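Local coordinates for protein GCN5-related N-acetyltransferase (Sphaerobacter thermophilus, PDB 3TT2) that probably transfers an acyl group, most likely acetyl from acetyl-coenzyme A, to an acceptor that has not been established, at residues 129-132 / 133-137; 287-290 / 291-295. One frame throughout, in Å; residues are numbered along the deposited sequence.

Contact 1: residues 129-132 / 133-137; sequences HYIR and ASSTS
Arg132 and Ser135 close a type I beta turn, the corner at which strand 125-132 gives way to helix 136-144, a strand-to-helix step consistent with the N-terminal GNAT domain. The backbone bond comes first: Ser135 N donates to Arg132 O over 3.3 Å, with an N-H...O angle of 151°.

Polar side-chain contacts gather round the guanidinium. CG of Arg132 lies opposite the carbonyl carbon (chi1 -79°), and further bends at chi2 and chi3 fold the chain back over the turn. Ser134 OG therefore sits over one face, 3.6 Å above the guanidinium plane and offset toward its rim, near NH1. Lying over the face, off the plane in which the N-H groups point, it makes no hydrogen bond to Arg132; the hydroxyl is hydrogen-bonded instead to Asp37 O. The charge is met elsewhere: NH2 forms a salt bridge to Asp39, and NH1 forms another to a bound sulfate, probably from the crystallisation liquor. A leucine in place of Arg132 would probably leave the Asp39 carboxylate without its cationic mate and Ser134 OG without the flat group beneath it.

Van der Waals contact round Ser135 OG is slighter. Ile131 CG2 stands 4.4 Å from Ser135 OG, and the Ile131 side chain also packs on Ala138, Leu139 and Met142 of helix 136-144. Ser135 OG also lies 3.9 Å from Arg132 CB.

Contact 2: residues 287-290 / 291-295; sequences VDAE and SRTGA
The peptide carbonyl of Glu290 is the flat group that Thr293 grips: Thr293 OG1 donates in the carbonyl plane, on a lone pair of Glu290 O, at 2.8 Å. Thr293 N reaches the same oxygen at 3.1 Å, tilted 30° from that plane, with a nearly straight N-H...O angle of 170°. A water adds a third bond to Glu290 O and accepts one from Gly294 N at 2.8 Å, bridging the turn to the chain beyond it. The second flat group, the Glu290 carboxylate, has a looser neighbour: OE1 lies 4.1 Å from Thr293 CG2, where the two side chains cross at about a right angle.

One torsion serves this grip. Thr293 OG1 stands between its own backbone N and carbonyl carbon (chi1 50°), which lets hydroxyl and amide converge on one acceptor. The methyl of Ala289 lies beside the pair, 3.6 Å from Thr293 OG1 and equally near Gly294 O. Farther back along the strand, Val287 CG1 meets Ala295 CB at 4.0 Å, an apolar touch between strand and returning loop. Gly294 has a positive phi at which a CB would press against the carbonyl O of Thr293.

Outside the segments, Arg292 N is hydrogen-bonded to Asp152 OD2, and Val287 and Ala289 pair through their backbones with strand 148-159. From Glu290 to Thr293 the backbone describes a type II beta turn, reinforced by the threonine hydroxyl, which leads strand 282-290 into the loop before helix 297-301 of the second GNAT family region.

Contacts 1 and 2 show the same local principle twice: a strand ends, a beta turn reverses the chain, and a helix follows. Both are surface contacts, their centres about 15 Å apart and their nearest atoms about 6 Å apart, without touching. They belong to different GNAT regions of the chain. The strand of contact 1 pairs with strand 305-316, that of contact 2 with strand 148-159, and these two pair with each other. Their chemistry diverges. In contact 1 a single backbone bond is accompanied by a charged side chain tied to an acid and a sulfate; in contact 2 one carbonyl oxygen gathers amide, hydroxyl and water, with small apolar groups alongside.

Contact 1: residues 129-132 / 133-137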
loop_
_atom_site.group_PDB
_atom_site.type_symbol
_atom_site.label_atom_id
_atom_site.label_comp_id
_atom_site.label_asym_id
_atom_site.label_seq_id
_atom_site.Cartn_x
_atom_site.Cartn_y
_atom_site.Cartn_z
ATOM N N HIS A 129 11.182 -4.615 1.786
ATOM C CA HIS A 129 11.089 -3.950 0.497
ATOM C C HIS A 129 9.978 -4.589 -0.313
ATOM O O HIS A 129 9.773 -5.799 -0.246
ATOM C CB HIS A 129 12.381 -4.139 -0.283
ATOM C CG HIS A 129 13.520 -3.299 0.201
ATOM N ND1 HIS A 129 13.947 -2.173 -0.470
ATOM C CD2 HIS A 129 14.340 -3.433 1.271
ATOM C CE1 HIS A 129 14.975 -1.644 0.174
ATOM N NE2 HIS A 129 15.233 -2.392 1.233
ATOM N N TYR A 130 9.263 -3.788 -1.090
ATOM C CA TYR A 130 8.315 -4.357 -2.026
ATOM C C TYR A 130 8.898 -4.262 -3.421
ATOM O O TYR A 130 9.042 -3.174 -3.971
ATOM C CB TYR A 130 7.000 -3.613 -1.981
ATOM C CG TYR A 130 6.340 -3.583 -0.635
ATOM C CD1 TYR A 130 5.301 -4.451 -0.334
ATOM C CD2 TYR A 130 6.727 -2.667 0.325
ATOM C CE1 TYR A 130 4.669 -4.428 0.902
ATOM C CE2 TYR A 130 6.097 -2.631 1.570
ATOM C CZ TYR A 130 5.069 -3.519 1.848
ATOM O OH TYR A 130 4.438 -3.496 3.072
ATOM N N ILE A 131 9.224 -5.413 -3.992
ATOM C CA ILE A 131 9.885 -5.458 -5.278
ATOM C C ILE A 131 8.905 -5.838 -6.389
ATOM O O ILE A 131 8.131 -6.775 -6.234
ATOM C CB ILE A 131 11.059 -6.458 -5.247
ATOM C CG1 ILE A 131 11.974 -6.158 -4.061
ATOM C CG2 ILE A 131 11.865 -6.388 -6.530
ATOM C CD1 ILE A 131 12.393 -4.712 -3.991
ATOM N N ARG A 132 8.926 -5.101 -7.498
ATOM C CA ARG A 132 8.221 -5.538 -8.692
ATOM C C ARG A 132 8.672 -6.942 -9.073
ATOM O O ARG A 132 9.869 -7.199 -9.188
ATOM C CB ARG A 132 8.494 -4.591 -9.856
ATOM C CG ARG A 132 7.697 -3.306 -9.815
ATOM C CD ARG A 132 6.203 -3.579 -9.871
ATOM N NE ARG A 132 5.869 -4.608 -10.842
ATOM C CZ ARG A 132 5.604 -4.349 -12.113
ATOM N NH1 ARG A 132 5.306 -5.330 -12.952
ATOM N NH2 ARG A 132 5.640 -3.098 -12.535
ATOM N N ALA A 133 7.713 -7.845 -9.275
ATOM C CA ALA A 133 8.032 -9.226 -9.641
ATOM C C ALA A 133 8.871 -9.277 -10.910
ATOM O O ALA A 133 9.698 -10.179 -11.089
ATOM C CB ALA A 133 6.760 -10.057 -9.812
ATOM N N SER A 134 8.674 -8.281 -11.769
ATOM C CA SER A 134 9.311 -8.255 -13.081
ATOM C C SER A 134 10.818 -7.959 -13.092
ATOM O O SER A 134 11.530 -8.490 -13.951
ATOM C CB SER A 134 8.573 -7.289 -14.016
ATOM O OG SER A 134 8.792 -5.947 -13.627
ATOM N N SER A 135 11.323 -7.157 -12.150
ATOM C CA SER A 135 12.718 -6.727 -12.273
ATOM C C SER A 135 13.696 -7.629 -11.532
ATOM O O SER A 135 13.826 -7.601 -10.309
ATOM C CB SER A 135 12.908 -5.256 -11.869
ATOM O OG SER A 135 12.321 -4.952 -10.619
ATOM N N THR A 136 14.449 -8.367 -12.332
ATOM C CA THR A 136 15.314 -9.413 -11.845
ATOM C C THR A 136 16.502 -8.788 -11.167
ATOM O O THR A 136 17.143 -9.414 -10.330
ATOM C CB THR A 136 15.789 -10.273 -13.020
ATOM O OG1 THR A 136 16.162 -9.415 -14.114
ATOM C CG2 THR A 136 14.662 -11.185 -13.462
ATOM N N SER A 137 16.785 -7.543 -11.538
ATOM C CA SER A 137 17.934 -6.824 -11.010
ATOM C C SER A 137 17.796 -6.643 -9.507
ATOM O O SER A 137 18.727 -6.923 -8.747
ATOM C CB SER A 137 18.058 -5.456 -11.680
ATOM O OG SER A 137 17.114 -4.540 -11.148
#

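Contact 2: residues 287-290 / 291-295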
loop_
_atom_site.group_PDB
_atom_site.type_symbol
_atom_site.label_atom_id
_atom_site.label_comp_id
_atom_site.label_asym_id
_atom_site.label_seq_id
_atom_site.Cartn_x
_atom_site.Cartn_y
_atom_site.Cartn_z
ATOM N N VAL A 287 -4.085 -6.603 -2.812
ATOM C CA VAL A 287 -4.340 -7.813 -2.034
ATOM C C VAL A 287 -3.113 -8.701 -1.813
ATOM O O VAL A 287 -2.363 -8.971 -2.737
ATOM C CB VAL A 287 -5.546 -8.634 -2.578
ATOM C CG1 VAL A 287 -5.178 -9.408 -3.814
ATOM C CG2 VAL A 287 -6.049 -9.583 -1.511
ATOM N N ASP A 288 -2.915 -9.106 -0.557
ATOM C CA ASP A 288 -1.898 -10.077 -0.154
ATOM C C ASP A 288 -2.288 -11.496 -0.519
ATOM O O ASP A 288 -3.442 -11.897 -0.376
ATOM C CB ASP A 288 -1.702 -10.026 1.353
ATOM C CG ASP A 288 -1.253 -8.682 1.814
ATOM O OD1 ASP A 288 -2.066 -7.731 1.757
ATOM O OD2 ASP A 288 -0.083 -8.572 2.220
ATOM N N ALA A 289 -1.310 -12.257 -0.981
ATOM C CA ALA A 289 -1.533 -13.645 -1.327
ATOM C C ALA A 289 -0.242 -14.406 -1.062
ATOM O O ALA A 289 0.835 -13.860 -1.276
ATOM C CB ALA A 289 -1.942 -13.747 -2.794
ATOM N N GLU A 290 -0.344 -15.644 -0.587
ATOM C CA GLU A 290 0.843 -16.478 -0.355
ATOM C C GLU A 290 1.618 -16.639 -1.666
ATOM O O GLU A 290 1.012 -16.709 -2.728
ATOM C CB GLU A 290 0.426 -17.851 0.187
ATOM C CG GLU A 290 1.563 -18.742 0.679
ATOM C CD GLU A 290 1.189 -20.230 0.670
ATOM O OE1 GLU A 290 -0.017 -20.553 0.771
ATOM O OE2 GLU A 290 2.100 -21.077 0.541
ATOM N N SER A 291 2.947 -16.704 -1.599
ATOM C CA SER A 291 3.775 -16.763 -2.810
ATOM C C SER A 291 3.301 -17.886 -3.733
ATOM O O SER A 291 3.075 -18.992 -3.277
ATOM C CB SER A 291 5.247 -16.958 -2.430
ATOM O OG SER A 291 5.557 -16.281 -1.213
ATOM N N ARG A 292 3.102 -17.571 -5.009
ATOM C CA ARG A 292 2.613 -18.515 -6.034
ATOM C C ARG A 292 1.088 -18.844 -6.113
ATOM O O ARG A 292 0.674 -19.474 -7.078
ATOM C CB ARG A 292 3.463 -19.807 -6.088
ATOM C CG ARG A 292 4.469 -19.900 -7.258
ATOM C CD ARG A 292 5.884 -19.384 -6.907
ATOM N NE ARG A 292 6.242 -18.167 -7.657
ATOM C CZ ARG A 292 7.491 -17.758 -7.896
ATOM N NH1 ARG A 292 7.711 -16.637 -8.585
ATOM N NH2 ARG A 292 8.522 -18.474 -7.454
ATOM N N THR A 293 0.254 -18.428 -5.151
ATOM C CA THR A 293 -1.199 -18.757 -5.211
ATOM C C THR A 293 -2.036 -17.941 -6.204
ATOM O O THR A 293 -3.017 -18.438 -6.793
ATOM C CB THR A 293 -1.927 -18.618 -3.842
ATOM O OG1 THR A 293 -1.621 -17.346 -3.244
ATOM C CG2 THR A 293 -1.522 -19.722 -2.904
ATOM N N GLY A 294 -1.671 -16.676 -6.357
ATOM C CA GLY A 294 -2.447 -15.770 -7.175
ATOM C C GLY A 294 -3.522 -15.109 -6.352
ATOM O O GLY A 294 -3.807 -15.531 -5.246
ATOM N N ALA A 295 -4.126 -14.059 -6.891
ATOM C CA ALA A 295 -5.195 -13.364 -6.178
ATOM C C ALA A 295 -6.463 -14.221 -6.139
ATOM O O ALA A 295 -6.690 -15.061 -7.024
ATOM C CB ALA A 295 -5.455 -12.006 -6.802
HETATM O O HOH W 1 0.257 -14.976 -5.149
#